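Local coordinates for protein pseudoalteromonas arctica PAMC 21717 (Pseudoalteromonas arctica, PDB 5YL7) that probably hydrolyses peptide bonds as a cold-active, calcium-binding serine protease of the subtilase family, at residues A[6-11]-A[117-122]; A[24-29]-A[330-335]. All coordinates share one frame; numbering follows the deposited sequence.

Contact 1 (A[6-11]-A[117-122]); sequences PRFDDQ and GVAGVA. With CA (calcium ion), chain C.
The carboxamide of Q11 lies against the backbone of A119 and is fixed there by two hydrogen bonds. Q11 OE1 accepts from A119 N at 2.9 Å, almost straight at 175° and in the carbonyl plane, so a lone pair is used. Q11 NE2 returns a longer bond of 3.3 Å to A119 O, which lies close to the amide plane and also accepts from Y14 OH. With both ends engaged, the amide cannot turn over without losing both bonds. Q11 reaches A119 because CG stands anti to the carbonyl carbon (chi1 -66°) and the chain then runs extended (chi2 -176°), crossing V118 at about a right angle. V118 CB comes to 3.4 Å from Q11 NE2, and a second acceptor for NE2 is L259 O, on strand 258-263.

At the other end the main chains meet directly: R7 N donates to G117 O at 2.9 Å. The P6 ring lies alongside the same peptide, with CD 3.5 Å from G117 O. R7 starts toward 117-122, but bends at chi2 and chi3 and carries its guanidinium away, where NE meets D10 OD2 at 2.7 Å in a salt bridge, nearly in the guanidinium plane and on the anti lone pair of the oxygen. Beyond the Q11 amide, away from this end, F8 CD1 touches A119 CB obliquely.

V118 O points to the calcium ion at 2.4 Å, while the neighbouring G117 O and A119 N are held by 6-11. D5, immediately before this segment, contributes OD2 to the same ion, and D49, V111, N114 and E116 complete the protein ligands. Such joining of the N-terminal segment to a loop through shared calcium is characteristic of the high-affinity calcium site of subtilisin-like proteases.

Contact 2 (A[24-29]-A[330-335]); sequences PTAWDT and DAAAAV
T29 and V335 both set a methyl anti to their own backbone N, and these methyls meet: in T29 the OG1 torsion of -65° places CG2 there, and in V335 CG1 takes that position at chi1 162°. T25 has the same conformation as T29 and presents CG2 to A332 CB at 3.8 Å. In this alanine-rich contact of the subtilase fold, the short, weakly bonded helix 23-27 near the N-terminus and the residues after it, through T29, pack closely on helix 331-338. No hydrogen bond crosses it.

Small side chains permit the approach. The CA atoms of A26 and A332 are 4.0 Å apart, and A26 CB is directed at the opposing helix, reaching A332 N at 3.6 Å and A331 CB at 3.7 Å. V335 CG2 borders A26 CB from one turn further along, at 4.2 Å. Behind the interface, A331 and V335 pack on helix 280-297 through V290 and L293, while T25 and T29 sit at the exposed margin.

D330 caps the first turn of helix 331-338: A333 N donates to D330 OD1 at 3.1 Å and 169°, approaching from above the carboxylate plane. N22 ND2, just before helix 23-27, bonds to the same OD1, so one oxygen ties both helix starts. At the margin, T29 CG2 and V335 CG1 are pressed to 3.4 Å, tighter than usual for two carbons, as the side chains pass in antiparallel sense.

Overall arrangement
Contacts 1 and 2 have centres 16 Å apart and meet through W27, which lies in the first segment of contact 2 but turns from its partner helix: its NE1 probably donates to V121 O at 2.9 Å, and its ring packs on F8 and G120. Contact 1 is the more buried, with five of seven touching residues enclosed, against three of six in contact 2. Its chemistry is polar, with hydrogen bonds to peptide groups and a calcium ion anchoring loops, whereas contact 2 joins two helices through methyl groups. Both attach the beginning of the chain to later elements, and both border helix 280-297, through V121 and A122 in one and A331 and V335 in the other.

Contact 1 (A[6-11]-A[117-122])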
loop_
_atom_site.group_PDB
_atom_site.type_symbol
_atom_site.label_atom_id
_atom_site.label_comp_id
_atom_site.label_asym_id
_atom_site.label_seq_id
_atom_site.Cartn_x
_atom_site.Cartn_y
_atom_site.Cartn_z
ATOM N N PRO A 6 -19.111 -6.337 -8.814
ATOM C CA PRO A 6 -19.280 -7.713 -9.234
ATOM C C PRO A 6 -18.097 -8.590 -8.924
ATOM O O PRO A 6 -18.229 -9.807 -8.852
ATOM C CB PRO A 6 -19.509 -7.602 -10.734
ATOM C CG PRO A 6 -18.937 -6.200 -11.066
ATOM C CD PRO A 6 -19.252 -5.353 -9.922
ATOM N N ARG A 7 -16.886 -8.038 -8.773
ATOM C CA ARG A 7 -15.739 -8.823 -8.362
ATOM C C ARG A 7 -15.520 -8.903 -6.856
ATOM O O ARG A 7 -14.527 -9.526 -6.426
ATOM C CB ARG A 7 -14.472 -8.325 -9.066
ATOM C CG ARG A 7 -14.549 -8.347 -10.554
ATOM C CD ARG A 7 -14.690 -9.681 -11.129
ATOM N NE ARG A 7 -13.539 -10.510 -10.955
ATOM C CZ ARG A 7 -12.467 -10.540 -11.687
ATOM N NH1 ARG A 7 -12.253 -9.703 -12.692
ATOM N NH2 ARG A 7 -11.495 -11.423 -11.385
ATOM N N PHE A 8 -16.344 -8.320 -6.029
ATOM C CA PHE A 8 -16.201 -8.399 -4.568
ATOM C C PHE A 8 -16.067 -9.786 -4.104
ATOM O O PHE A 8 -15.222 -10.085 -3.253
ATOM C CB PHE A 8 -17.345 -7.692 -3.866
ATOM C CG PHE A 8 -17.250 -7.771 -2.381
ATOM C CD1 PHE A 8 -16.371 -7.004 -1.635
ATOM C CD2 PHE A 8 -18.039 -8.700 -1.728
ATOM C CE1 PHE A 8 -16.325 -7.186 -0.263
ATOM C CE2 PHE A 8 -17.989 -8.859 -0.394
ATOM C CZ PHE A 8 -17.144 -8.118 0.343
ATOM N N ASP A 9 -16.860 -10.728 -4.613
ATOM C CA ASP A 9 -16.764 -12.061 -4.112
ATOM C C ASP A 9 -15.416 -12.726 -4.368
ATOM O O ASP A 9 -14.987 -13.618 -3.615
ATOM C CB ASP A 9 -17.882 -13.000 -4.720
ATOM C CG ASP A 9 -19.241 -12.749 -4.098
ATOM O OD1 ASP A 9 -19.427 -11.989 -3.100
ATOM O OD2 ASP A 9 -20.171 -13.291 -4.734
ATOM N N ASP A 10 -14.707 -12.307 -5.417
ATOM C CA ASP A 10 -13.364 -12.772 -5.694
ATOM C C ASP A 10 -12.314 -12.162 -4.705
ATOM O O ASP A 10 -11.225 -12.712 -4.589
ATOM C CB ASP A 10 -12.936 -12.439 -7.161
ATOM C CG ASP A 10 -13.688 -13.223 -8.245
ATOM O OD1 ASP A 10 -14.053 -14.361 -7.904
ATOM O OD2 ASP A 10 -13.919 -12.657 -9.313
ATOM N N GLN A 11 -12.703 -11.093 -4.039
ATOM C CA GLN A 11 -11.797 -10.421 -3.101
ATOM C C GLN A 11 -11.961 -11.040 -1.720
ATOM O O GLN A 11 -12.344 -10.468 -0.748
ATOM C CB GLN A 11 -12.097 -8.904 -3.083
ATOM C CG GLN A 11 -11.759 -8.270 -4.423
ATOM C CD GLN A 11 -11.942 -6.796 -4.444
ATOM O OE1 GLN A 11 -13.059 -6.261 -4.337
ATOM N NE2 GLN A 11 -10.812 -6.062 -4.530
ATOM N N GLY A 117 -16.351 -3.757 -11.456
ATOM C CA GLY A 117 -14.991 -4.087 -10.954
ATOM C C GLY A 117 -15.042 -4.517 -9.518
ATOM O O GLY A 117 -15.817 -5.369 -9.056
ATOM N N VAL A 118 -14.091 -3.958 -8.753
ATOM C CA VAL A 118 -13.732 -4.289 -7.391
ATOM C C VAL A 118 -14.160 -3.312 -6.332
ATOM O O VAL A 118 -14.701 -2.205 -6.710
ATOM C CB VAL A 118 -12.165 -4.530 -7.309
ATOM C CG1 VAL A 118 -11.729 -5.706 -8.151
ATOM C CG2 VAL A 118 -11.443 -3.280 -7.726
ATOM N N ALA A 119 -13.895 -3.628 -5.061
ATOM C CA ALA A 119 -14.033 -2.711 -3.988
ATOM C C ALA A 119 -12.684 -2.342 -3.394
ATOM O O ALA A 119 -11.676 -3.013 -3.673
ATOM C CB ALA A 119 -14.957 -3.304 -2.926
ATOM N N GLY A 120 -12.684 -1.260 -2.640
ATOM C CA GLY A 120 -11.499 -0.795 -1.928
ATOM C C GLY A 120 -11.736 -0.882 -0.453
ATOM O O GLY A 120 -12.859 -0.860 0.065
ATOM N N VAL A 121 -10.658 -0.956 0.369
ATOM C CA VAL A 121 -10.784 -1.074 1.814
ATOM C C VAL A 121 -11.347 0.175 2.415
ATOM O O VAL A 121 -12.223 0.104 3.296
ATOM C CB VAL A 121 -9.391 -1.409 2.399
ATOM C CG1 VAL A 121 -9.432 -1.376 3.910
ATOM C CG2 VAL A 121 -8.929 -2.778 1.905
ATOM N N ALA A 122 -10.809 1.326 2.048
ATOM C CA ALA A 122 -11.253 2.632 2.538
ATOM C C ALA A 122 -11.835 3.377 1.366
ATOM O O ALA A 122 -11.319 4.388 0.913
ATOM C CB ALA A 122 -10.147 3.397 3.215
HETATM CA CA CA C . -15.895 -0.818 -8.196
#

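Contact 2 (A[24-29]-A[330-335])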
loop_
_atom_site.group_PDB
_atom_site.type_symbol
_atom_site.label_atom_id
_atom_site.label_comp_id
_atom_site.label_asym_id
_atom_site.label_seq_id
_atom_site.Cartn_x
_atom_site.Cartn_y
_atom_site.Cartn_z
ATOM N N PRO A 24 -16.808 -6.229 6.008
ATOM C CA PRO A 24 -18.233 -5.834 5.922
ATOM C C PRO A 24 -18.786 -5.235 7.176
ATOM O O PRO A 24 -19.521 -4.173 7.070
ATOM C CB PRO A 24 -18.874 -7.187 5.542
ATOM C CG PRO A 24 -17.857 -7.853 4.653
ATOM C CD PRO A 24 -16.543 -7.531 5.388
ATOM N N THR A 25 -18.508 -5.730 8.337
ATOM C CA THR A 25 -18.965 -5.157 9.537
ATOM C C THR A 25 -18.363 -3.802 9.833
ATOM O O THR A 25 -18.960 -2.843 10.331
ATOM C CB THR A 25 -18.735 -6.127 10.776
ATOM O OG1 THR A 25 -19.603 -7.222 10.490
ATOM C CG2 THR A 25 -19.077 -5.397 12.097
ATOM N N ALA A 26 -17.027 -3.642 9.487
ATOM C CA ALA A 26 -16.421 -2.341 9.651
ATOM C C ALA A 26 -17.111 -1.246 8.851
ATOM O O ALA A 26 -17.276 -0.127 9.359
ATOM C CB ALA A 26 -14.934 -2.441 9.265
ATOM N N TRP A 27 -17.444 -1.589 7.623
ATOM C CA TRP A 27 -18.094 -0.622 6.694
ATOM C C TRP A 27 -19.461 -0.164 7.204
ATOM O O TRP A 27 -19.907 0.909 6.733
ATOM C CB TRP A 27 -18.181 -1.231 5.350
ATOM C CG TRP A 27 -16.831 -1.371 4.598
ATOM C CD1 TRP A 27 -15.749 -0.538 4.679
ATOM C CD2 TRP A 27 -16.532 -2.340 3.635
ATOM N NE1 TRP A 27 -14.819 -0.958 3.815
ATOM C CE2 TRP A 27 -15.231 -2.054 3.128
ATOM C CE3 TRP A 27 -17.196 -3.471 3.106
ATOM C CZ2 TRP A 27 -14.658 -2.792 2.135
ATOM C CZ3 TRP A 27 -16.631 -4.223 2.186
ATOM C CH2 TRP A 27 -15.287 -3.900 1.699
ATOM N N ASP A 28 -20.114 -0.864 8.135
ATOM C CA ASP A 28 -21.339 -0.326 8.770
ATOM C C ASP A 28 -21.067 0.947 9.474
ATOM O O ASP A 28 -22.035 1.711 9.771
ATOM C CB ASP A 28 -21.898 -1.425 9.691
ATOM C CG ASP A 28 -22.473 -2.554 8.938
ATOM O OD1 ASP A 28 -22.875 -2.415 7.773
ATOM O OD2 ASP A 28 -22.428 -3.717 9.518
ATOM N N THR A 29 -19.821 1.234 9.946
ATOM C CA THR A 29 -19.468 2.362 10.796
ATOM C C THR A 29 -18.512 3.335 10.104
ATOM O O THR A 29 -18.464 4.532 10.361
ATOM C CB THR A 29 -18.691 1.758 12.131
ATOM O OG1 THR A 29 -19.688 0.960 12.841
ATOM C CG2 THR A 29 -18.290 2.791 13.010
ATOM N N ASP A 330 -8.006 -6.760 12.026
ATOM C CA ASP A 330 -9.453 -6.995 12.029
ATOM C C ASP A 330 -10.103 -5.654 11.927
ATOM O O ASP A 330 -10.117 -4.882 12.847
ATOM C CB ASP A 330 -9.824 -7.744 13.330
ATOM C CG ASP A 330 -11.276 -7.950 13.517
ATOM O OD1 ASP A 330 -12.117 -7.290 12.864
ATOM O OD2 ASP A 330 -11.661 -8.805 14.402
ATOM N N ALA A 331 -10.578 -5.376 10.700
ATOM C CA ALA A 331 -11.091 -4.004 10.453
ATOM C C ALA A 331 -12.224 -3.660 11.398
ATOM O O ALA A 331 -12.323 -2.527 11.856
ATOM C CB ALA A 331 -11.559 -3.881 9.041
ATOM N N ALA A 332 -13.137 -4.585 11.576
ATOM C CA ALA A 332 -14.319 -4.299 12.459
ATOM C C ALA A 332 -13.930 -3.977 13.865
ATOM O O ALA A 332 -14.393 -2.980 14.472
ATOM C CB ALA A 332 -15.291 -5.433 12.417
ATOM N N ALA A 333 -12.976 -4.785 14.409
ATOM C CA ALA A 333 -12.527 -4.541 15.765
ATOM C C ALA A 333 -11.757 -3.249 15.925
ATOM O O ALA A 333 -11.834 -2.543 16.909
ATOM C CB ALA A 333 -11.722 -5.728 16.282
ATOM N N ALA A 334 -10.923 -2.906 14.910
ATOM C CA ALA A 334 -10.214 -1.688 14.906
ATOM C C ALA A 334 -11.137 -0.453 14.893
ATOM O O ALA A 334 -10.903 0.468 15.623
ATOM C CB ALA A 334 -9.224 -1.648 13.694
ATOM N N VAL A 335 -12.155 -0.513 14.005
ATOM C CA VAL A 335 -13.110 0.621 13.981
ATOM C C VAL A 335 -13.862 0.723 15.296
ATOM O O VAL A 335 -14.025 1.856 15.776
ATOM C CB VAL A 335 -13.983 0.461 12.766
ATOM C CG1 VAL A 335 -15.267 1.288 12.834
ATOM C CG2 VAL A 335 -13.222 0.687 11.473
#